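Local atomic coordinates of ABC transporter substrate-binding protein (Staphylococcus aureus subsp. aureus NCTC 8325, PDB entry 3UN6), a protein that binds zinc and is probably the substrate-binding component of an ABC-type import system, its transported ligand being undetermined. Residues Y138-P143 against R185-V191; G117-M121 against T148-L153; D235-A239 against L317-A321. All coordinates share one frame; numbering follows the deposited sequence. Where two conformers were deposited one is given.

Contact 1. Residues Y138-P143 against R185-V191; sequences YHFGIP and RITGYSV
His139 and Thr187 open a parallel beta pairing, strand 138-142 beside strand 188-191, in the central sheet of one lobe of a periplasmic-binding-protein fold. The pairing begins with a side chain: with chi1 at -48°, Thr187 OG1 lies beside its own backbone N, and from there it accepts His139 N at 3.0 Å. Carbonyl O of His139 is gripped twice, by Thr187 N at 2.8 Å in the carbonyl plane and, weakly, by Gly188 N. The ladder continues as Gly141 N to Gly188 O (2.9 Å, N-H...O 163°) and Ser190 N to Gly141 O.

Two glycines leave room for their neighbours. The Phe140 ring, with CG anti to its carbonyl carbon (chi1 -77°), comes obliquely against Gly188, its CD1 3.4 Å from Gly188 C, and turns an edge to Tyr189 N. On the other face, Ile186 brings CD1 to 4.0 Å from Gly141 N, while Tyr189 CB approaches Gly141 O before its ring leads away to Met177 and Leu181 of helix 177-182, and its OH bonds Phe195 O at the start of helix 195-201. Toward the zinc site strand 138-142 ends, and Pro143 CD packs 3.4 Å from Ser190 O.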
loop_
_atom_site.group_PDB
_atom_site.type_symbol
_atom_site.label_atom_id
_atom_site.label_comp_id
_atom_site.label_asym_id
_atom_site.label_seq_id
_atom_site.Cartn_x
_atom_site.Cartn_y
_atom_site.Cartn_z
ATOM N N TYR A 138 24.984 1.108 0.414
ATOM C CA TYR A 138 24.039 0.204 -0.218
ATOM C C TYR A 138 22.893 1.027 -0.816
ATOM O O TYR A 138 22.427 1.991 -0.207
ATOM C CB TYR A 138 23.525 -0.813 0.798
ATOM C CG TYR A 138 24.649 -1.605 1.451
ATOM C CD1 TYR A 138 25.328 -2.584 0.749
ATOM C CD2 TYR A 138 25.025 -1.362 2.773
ATOM C CE1 TYR A 138 26.367 -3.306 1.340
ATOM C CE2 TYR A 138 26.056 -2.081 3.374
ATOM C CZ TYR A 138 26.718 -3.055 2.656
ATOM O OH TYR A 138 27.736 -3.769 3.253
ATOM N N HIS A 139 22.441 0.650 -2.005
ATOM C CA HIS A 139 21.385 1.390 -2.690
ATOM C C HIS A 139 20.065 0.638 -2.782
ATOM O O HIS A 139 19.974 -0.458 -3.345
ATOM C CB HIS A 139 21.882 1.836 -4.053
ATOM C CG HIS A 139 23.048 2.769 -3.966
ATOM N ND1 HIS A 139 22.906 4.138 -3.972
ATOM C CD2 HIS A 139 24.367 2.528 -3.794
ATOM C CE1 HIS A 139 24.093 4.700 -3.841
ATOM N NE2 HIS A 139 24.996 3.745 -3.733
ATOM N N PHE A 140 19.038 1.248 -2.207
ATOM C CA PHE A 140 17.720 0.660 -2.166
ATOM C C PHE A 140 16.653 1.413 -2.946
ATOM O O PHE A 140 16.502 2.618 -2.805
ATOM C CB PHE A 140 17.264 0.506 -0.706
ATOM C CG PHE A 140 17.896 -0.653 -0.002
ATOM C CD1 PHE A 140 17.371 -1.928 -0.142
ATOM C CD2 PHE A 140 19.027 -0.483 0.782
ATOM C CE1 PHE A 140 17.958 -3.011 0.499
ATOM C CE2 PHE A 140 19.620 -1.570 1.413
ATOM C CZ PHE A 140 19.089 -2.823 1.271
ATOM N N GLY A 141 15.902 0.670 -3.761
ATOM C CA GLY A 141 14.775 1.235 -4.481
ATOM C C GLY A 141 13.596 1.272 -3.511
ATOM O O GLY A 141 13.428 0.352 -2.700
ATOM N N ILE A 142 12.840 2.369 -3.521
ATOM C CA ILE A 142 11.602 2.492 -2.718
ATOM C C ILE A 142 10.541 3.090 -3.644
ATOM O O ILE A 142 10.876 3.737 -4.638
ATOM C CB ILE A 142 11.781 3.350 -1.403
ATOM C CG1 ILE A 142 12.425 4.719 -1.718
ATOM C CG2 ILE A 142 12.625 2.581 -0.404
ATOM C CD1 ILE A 142 12.482 5.728 -0.551
ATOM N N PRO A 143 9.255 2.859 -3.349
ATOM C CA PRO A 143 8.224 3.394 -4.255
ATOM C C PRO A 143 8.026 4.925 -4.210
ATOM O O PRO A 143 7.578 5.533 -5.186
ATOM C CB PRO A 143 6.948 2.648 -3.827
ATOM C CG PRO A 143 7.364 1.651 -2.818
ATOM C CD PRO A 143 8.684 2.043 -2.275
ATOM N N ARG A 185 21.612 -1.855 -10.585
ATOM C CA ARG A 185 21.569 -0.410 -10.382
ATOM C C ARG A 185 21.254 -0.179 -8.905
ATOM O O ARG A 185 21.474 0.903 -8.380
ATOM C CB ARG A 185 20.512 0.232 -11.262
ATOM C CG ARG A 185 20.619 -0.165 -12.723
ATOM C CD ARG A 185 19.420 0.321 -13.540
ATOM N NE ARG A 185 19.404 -0.313 -14.861
ATOM C CZ ARG A 185 19.828 0.241 -15.991
ATOM N NH1 ARG A 185 20.278 1.488 -16.020
ATOM N NH2 ARG A 185 19.772 -0.454 -17.117
ATOM N N ILE A 186 20.733 -1.213 -8.248
ATOM C CA ILE A 186 20.428 -1.176 -6.820
ATOM C C ILE A 186 20.861 -2.491 -6.199
ATOM O O ILE A 186 21.061 -3.463 -6.914
ATOM C CB ILE A 186 18.916 -0.886 -6.523
ATOM C CG1 ILE A 186 18.003 -1.841 -7.283
ATOM C CG2 ILE A 186 18.552 0.559 -6.894
ATOM C CD1 ILE A 186 16.496 -1.508 -7.113
ATOM N N THR A 187 21.055 -2.474 -4.881
ATOM C CA THR A 187 21.456 -3.632 -4.071
ATOM C C THR A 187 20.189 -4.385 -3.692
ATOM O O THR A 187 20.187 -5.601 -3.509
ATOM C CB THR A 187 22.057 -3.188 -2.703
ATOM O OG1 THR A 187 23.032 -2.156 -2.882
ATOM C CG2 THR A 187 22.669 -4.371 -1.938
ATOM N N GLY A 188 19.110 -3.641 -3.536
ATOM C CA GLY A 188 17.831 -4.246 -3.178
ATOM C C GLY A 188 16.713 -3.243 -3.220
ATOM O O GLY A 188 16.892 -2.106 -3.670
ATOM N N TYR A 189 15.540 -3.666 -2.762
ATOM C CA TYR A 189 14.404 -2.796 -2.744
ATOM C C TYR A 189 13.360 -3.276 -1.763
ATOM O O TYR A 189 13.439 -4.403 -1.239
ATOM C CB TYR A 189 13.809 -2.623 -4.152
ATOM C CG TYR A 189 13.280 -3.882 -4.868
ATOM C CD1 TYR A 189 11.996 -4.377 -4.612
ATOM C CD2 TYR A 189 14.027 -4.495 -5.862
ATOM C CE1 TYR A 189 11.509 -5.489 -5.282
ATOM C CE2 TYR A 189 13.555 -5.598 -6.543
ATOM C CZ TYR A 189 12.292 -6.094 -6.247
ATOM O OH TYR A 189 11.834 -7.176 -6.944
ATOM N N SER A 190 12.430 -2.383 -1.460
ATOM C CA SER A 190 11.318 -2.703 -0.610
ATOM C C SER A 190 10.043 -2.228 -1.320
ATOM O O SER A 190 9.991 -1.109 -1.802
ATOM C CB SER A 190 11.484 -2.042 0.741
ATOM O OG SER A 190 10.434 -2.426 1.582
ATOM N N VAL A 191 9.011 -3.073 -1.358
ATOM C CA VAL A 191 7.808 -2.764 -2.103
ATOM C C VAL A 191 6.700 -3.722 -1.717
ATOM O O VAL A 191 6.940 -4.691 -0.989
ATOM C CB VAL A 191 8.087 -2.913 -3.605
ATOM C CG1 VAL A 191 8.386 -4.406 -3.933
ATOM C CG2 VAL A 191 6.931 -2.368 -4.443
#

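Contact 2. Residues G117-M121 against T148-L153; sequences GNVIM and THYLLL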
loop_
_atom_site.group_PDB
_atom_site.type_symbol
_atom_site.label_atom_id
_atom_site.label_comp_id
_atom_site.label_asym_id
_atom_site.label_seq_id
_atom_site.Cartn_x
_atom_site.Cartn_y
_atom_site.Cartn_z
ATOM N N GLY A 117 1.991 -7.751 3.635
ATOM C CA GLY A 117 2.201 -7.760 2.182
ATOM C C GLY A 117 3.387 -6.961 1.637
ATOM O O GLY A 117 3.473 -6.717 0.420
ATOM N N ASN A 118 4.298 -6.541 2.517
ATOM C CA ASN A 118 5.526 -5.803 2.113
ATOM C C ASN A 118 6.764 -6.689 2.205
ATOM O O ASN A 118 6.842 -7.589 3.053
ATOM C CB ASN A 118 5.728 -4.537 2.979
ATOM C CG ASN A 118 4.900 -3.348 2.485
ATOM O OD1 ASN A 118 4.767 -3.154 1.278
ATOM N ND2 ASN A 118 4.372 -2.530 3.413
ATOM N N VAL A 119 7.723 -6.444 1.318
ATOM C CA VAL A 119 8.954 -7.191 1.322
ATOM C C VAL A 119 10.190 -6.313 1.180
ATOM O O VAL A 119 10.106 -5.162 0.799
ATOM C CB VAL A 119 8.983 -8.212 0.145
ATOM C CG1 VAL A 119 7.909 -9.248 0.322
ATOM C CG2 VAL A 119 8.833 -7.500 -1.199
ATOM N N ILE A 120 11.340 -6.900 1.515
ATOM C CA ILE A 120 12.642 -6.296 1.303
ATOM C C ILE A 120 13.390 -7.324 0.509
ATOM O O ILE A 120 13.594 -8.440 0.978
ATOM C CB ILE A 120 13.350 -5.978 2.628
ATOM C CG1 ILE A 120 12.550 -4.898 3.387
ATOM C CG2 ILE A 120 14.793 -5.499 2.364
ATOM C CD1 ILE A 120 12.787 -4.883 4.884
HETATM N N MSE A 121 13.761 -6.964 -0.721
HETATM C CA MSE A 121 14.471 -7.844 -1.642
HETATM C C MSE A 121 15.928 -7.443 -1.749
HETATM O O MSE A 121 16.267 -6.287 -1.582
HETATM C CB MSE A 121 13.875 -7.723 -3.051
HETATM C CG MSE A 121 12.388 -7.970 -3.105
HETATM SE SE MSE A 121 11.976 -9.808 -2.675
HETATM C CE MSE A 121 12.808 -10.633 -4.250
ATOM N N THR A 148 6.021 3.537 3.826
ATOM C CA THR A 148 6.328 2.581 4.887
ATOM C C THR A 148 7.593 1.779 4.511
ATOM O O THR A 148 8.304 1.287 5.362
ATOM C CB THR A 148 5.120 1.659 5.101
ATOM O OG1 THR A 148 4.055 2.439 5.640
ATOM C CG2 THR A 148 5.417 0.456 6.070
ATOM N N HIS A 149 7.853 1.677 3.219
ATOM C CA HIS A 149 9.029 0.977 2.694
ATOM C C HIS A 149 10.302 1.651 3.149
ATOM O O HIS A 149 11.220 0.974 3.605
ATOM C CB HIS A 149 8.916 0.902 1.174
ATOM C CG HIS A 149 7.597 0.377 0.737
ATOM N ND1 HIS A 149 6.534 1.209 0.434
ATOM C CD2 HIS A 149 7.122 -0.890 0.672
ATOM C CE1 HIS A 149 5.479 0.469 0.149
ATOM N NE2 HIS A 149 5.808 -0.807 0.280
ATOM N N TYR A 150 10.361 2.983 3.050
ATOM C CA TYR A 150 11.498 3.745 3.581
ATOM C C TYR A 150 11.663 3.459 5.088
ATOM O O TYR A 150 12.770 3.240 5.567
ATOM C CB TYR A 150 11.291 5.253 3.385
ATOM C CG TYR A 150 12.293 6.129 4.115
ATOM C CD1 TYR A 150 11.972 6.763 5.313
ATOM C CD2 TYR A 150 13.588 6.288 3.620
ATOM C CE1 TYR A 150 12.912 7.564 5.972
ATOM C CE2 TYR A 150 14.502 7.068 4.258
ATOM C CZ TYR A 150 14.174 7.701 5.432
ATOM O OH TYR A 150 15.133 8.468 6.030
ATOM N N LEU A 151 10.561 3.474 5.818
ATOM C CA LEU A 151 10.600 3.234 7.258
ATOM C C LEU A 151 11.062 1.820 7.593
ATOM O O LEU A 151 11.836 1.621 8.517
ATOM C CB LEU A 151 9.222 3.496 7.896
ATOM C CG LEU A 151 8.679 4.914 7.652
ATOM C CD1 LEU A 151 7.251 5.041 8.220
ATOM C CD2 LEU A 151 9.602 5.987 8.235
ATOM N N LEU A 152 10.578 0.837 6.843
ATOM C CA LEU A 152 10.966 -0.555 7.064
ATOM C C LEU A 152 12.463 -0.726 6.866
ATOM O O LEU A 152 13.152 -1.374 7.675
ATOM C CB LEU A 152 10.200 -1.486 6.115
ATOM C CG LEU A 152 8.740 -1.804 6.440
ATOM C CD1 LEU A 152 8.025 -2.404 5.223
ATOM C CD2 LEU A 152 8.664 -2.740 7.649
ATOM N N LEU A 153 12.974 -0.117 5.801
ATOM C CA LEU A 153 14.383 -0.225 5.490
ATOM C C LEU A 153 15.259 0.448 6.524
ATOM O O LEU A 153 16.296 -0.098 6.896
ATOM C CB LEU A 153 14.668 0.279 4.082
ATOM C CG LEU A 153 14.351 -0.685 2.938
ATOM C CD1 LEU A 153 14.349 0.130 1.573
ATOM C CD2 LEU A 153 15.364 -1.796 2.909
#
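Asn118 and His149 meet where helix 148-159 packs on the sheet of a periplasmic-binding-protein lobe, next to the zinc site. The helix follows strand 138-142 in the chain, and its first turns lie against strand 112-122; the axes of segments 118-121 and 148-153 come within 9.6 Å at 54°. Asn118 and Ile120, alternate residues of the strand, both point toward the helix.

The tight part is polar. With chi1 at -50°, the His149 imidazole comes nearer the strand than its CB direction suggests, and His149 NE2 donates to Asn118 OD1 at 2.8 Å. The bond is short but bent, with an N-H...O angle of 130°. NE2 sits well above the carbonyl plane of Asn118 and not on a lone pair; the oxygen lies at the ring edge, somewhat tilted from the ring plane, and the amide and ring planes are steeply inclined to each other. Thr148 adds a methyl near the amide, while its hydroxyl bonds Tyr219 O and Glu95. Asn118 also touches His46 and Cys220, two zinc ligands; its contact with His149 therefore joins the helix to the surroundings of the metal.

Looser, apolar packing takes over farther along, and it too is buried: no touching residue here is exposed to solvent. The Leu152 side chain crosses that of Asn118 at about a right angle, with Leu152 CD1 3.9 Å from Asn118 CB, whereas Ile120 CD1 gets no closer than 4.4 Å to Leu152 CB. At the far end, the side chains of Ile120 and Leu153 run past each other in opposite directions, with Ile120 CG2 3.8 Å from Leu153 CD2.

Contact 3. Residues D235-A239 against L317-A321; sequences DVAQA and LYKEA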
loop_
_atom_site.group_PDB
_atom_site.type_symbol
_atom_site.label_atom_id
_atom_site.label_comp_id
_atom_site.label_asym_id
_atom_site.label_seq_id
_atom_site.Cartn_x
_atom_site.Cartn_y
_atom_site.Cartn_z
ATOM N N ASP A 235 -24.499 9.127 1.494
ATOM C CA ASP A 235 -25.194 7.852 1.323
ATOM C C ASP A 235 -24.404 6.941 0.374
ATOM O O ASP A 235 -24.249 5.752 0.626
ATOM C CB ASP A 235 -26.627 8.062 0.803
ATOM C CG ASP A 235 -26.675 8.797 -0.533
ATOM O OD1 ASP A 235 -25.703 9.513 -0.881
ATOM O OD2 ASP A 235 -27.705 8.666 -1.235
ATOM N N VAL A 236 -23.894 7.519 -0.709
ATOM C CA VAL A 236 -23.111 6.774 -1.688
ATOM C C VAL A 236 -21.765 6.365 -1.075
ATOM O O VAL A 236 -21.316 5.235 -1.261
ATOM C CB VAL A 236 -22.962 7.589 -2.988
ATOM C CG1 VAL A 236 -21.998 6.935 -3.935
ATOM C CG2 VAL A 236 -24.362 7.756 -3.639
ATOM N N ALA A 237 -21.148 7.283 -0.330
ATOM C CA ALA A 237 -19.866 7.025 0.330
ATOM C C ALA A 237 -20.040 5.888 1.335
ATOM O O ALA A 237 -19.229 4.978 1.397
ATOM C CB ALA A 237 -19.374 8.270 1.031
ATOM N N GLN A 238 -21.111 5.942 2.113
ATOM C CA GLN A 238 -21.386 4.900 3.095
ATOM C C GLN A 238 -21.634 3.549 2.418
ATOM O O GLN A 238 -21.152 2.548 2.889
ATOM C CB GLN A 238 -22.592 5.282 3.970
ATOM C CG GLN A 238 -22.877 4.280 5.089
ATOM C CD GLN A 238 -21.752 4.226 6.122
ATOM O OE1 GLN A 238 -21.526 5.197 6.859
ATOM N NE2 GLN A 238 -21.066 3.078 6.206
ATOM N N ALA A 239 -22.401 3.525 1.334
ATOM C CA ALA A 239 -22.676 2.267 0.611
ATOM C C ALA A 239 -21.355 1.677 0.100
ATOM O O ALA A 239 -21.076 0.494 0.270
ATOM C CB ALA A 239 -23.653 2.501 -0.548
ATOM N N LEU A 317 -17.404 5.959 8.836
ATOM C CA LEU A 317 -18.000 5.177 7.739
ATOM C C LEU A 317 -17.737 3.687 7.877
ATOM O O LEU A 317 -18.650 2.878 7.704
ATOM C CB LEU A 317 -17.545 5.688 6.351
ATOM C CG LEU A 317 -18.314 6.880 5.711
ATOM C CD1 LEU A 317 -18.220 8.147 6.533
ATOM C CD2 LEU A 317 -17.826 7.145 4.279
ATOM N N TYR A 318 -16.506 3.324 8.218
ATOM C CA TYR A 318 -16.157 1.925 8.356
ATOM C C TYR A 318 -16.744 1.335 9.633
ATOM O O TYR A 318 -17.198 0.198 9.631
ATOM C CB TYR A 318 -14.633 1.735 8.313
ATOM C CG TYR A 318 -14.224 0.293 8.246
ATOM C CD1 TYR A 318 -14.099 -0.355 7.014
ATOM C CD2 TYR A 318 -13.987 -0.431 9.395
ATOM C CE1 TYR A 318 -13.741 -1.668 6.940
ATOM C CE2 TYR A 318 -13.617 -1.775 9.327
ATOM C CZ TYR A 318 -13.498 -2.382 8.102
ATOM O OH TYR A 318 -13.153 -3.714 8.006
ATOM N N LYS A 319 -16.743 2.107 10.717
ATOM C CA LYS A 319 -17.301 1.630 11.979
ATOM C C LYS A 319 -18.806 1.403 11.869
ATOM O O LYS A 319 -19.311 0.390 12.329
ATOM C CB LYS A 319 -17.006 2.624 13.110
ATOM C CG LYS A 319 -17.813 2.362 14.361
ATOM C CD LYS A 319 -17.556 3.406 15.403
ATOM C CE LYS A 319 -18.406 3.157 16.645
ATOM N NZ LYS A 319 -18.107 4.147 17.725
ATOM N N GLU A 320 -19.521 2.333 11.247
ATOM C CA GLU A 320 -20.979 2.207 11.105
ATOM C C GLU A 320 -21.385 1.129 10.108
ATOM O O GLU A 320 -22.473 0.584 10.214
ATOM C CB GLU A 320 -21.612 3.521 10.671
ATOM C CG GLU A 320 -21.449 4.652 11.659
ATOM C CD GLU A 320 -22.031 5.952 11.126
ATOM O OE1 GLU A 320 -22.896 5.891 10.212
ATOM O OE2 GLU A 320 -21.623 7.025 11.621
ATOM N N ALA A 321 -20.526 0.844 9.137
ATOM C CA ALA A 321 -20.824 -0.182 8.140
ATOM C C ALA A 321 -20.921 -1.521 8.854
ATOM O O ALA A 321 -20.118 -1.814 9.751
ATOM C CB ALA A 321 -19.747 -0.234 7.060
#
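Gln238 reaches Leu317 through two torsions: chi1 of -176° sets CG anti to the backbone N, and chi2 of 65° then bends the chain so that its amide arrives at the neighbouring backbone. The motif is helix-helix packing, the early part of helix 234-250 against the short C-terminal helix 316-320, in the lobe of the five-stranded sheet, away from the zinc site. The backbones are nearest at this same pair, Gln238 CA and Leu317 CA being 5.8 Å apart.

The amide makes the one hydrogen bond across the contact. Gln238 NE2 donates to Leu317 O at 2.8 Å, with a nearly straight N-H...O angle of 163°, and the acceptor lies close to the amide plane; seen from the carbonyl, the donor is tilted moderately from its plane. Leu317 O also accepts Ala321 N from its own helix, so one oxygen serves both a helical bond and the side chain of the adjoining helix. This happens at the helix's last turn, since Ala321 is the first residue to leave helical geometry. These two donors would be expected to polarise the Leu317 carbonyl.

The other polar atom of the amide, Gln238 OE1, lies over the start of that turn, 3.6 Å from Leu317 CA. Glu320 approaches from the more exposed side: its side chain crosses that of Gln238 at about a right angle, with amide and carboxylate planes nearly parallel. Glu320 OE1 is 3.7 Å from Gln238 OE1, a proximity of two oxygens and not a bond.

Apolar contact completes the interface on the inner side. Leu230 of helix 227-232 touches both Ala237 and Leu317, while Ala237 CB meets Leu317 CD2 at 3.8 Å.

Overall arrangement
Contacts 1 and 2 form one buried unit in the same lobe, their centres about 10 Å apart, whereas contact 3 lies across the chain's centre, about 38 Å from contact 1 and 31 Å from contact 2, measured between centres. The first two interlock: strands 112-122 and 188-192 are antiparallel neighbours in one sheet, and Ser190 OG bonds Val119 O between them. Both also come close to the zinc. Their chemistry follows their place: contact 1 is mainly a backbone ladder, and contact 2 combines one side-chain bond with apolar helix-on-sheet packing. Contact 3, only partly buried and involving no sheet, relies on a side-chain amide bridging two helices.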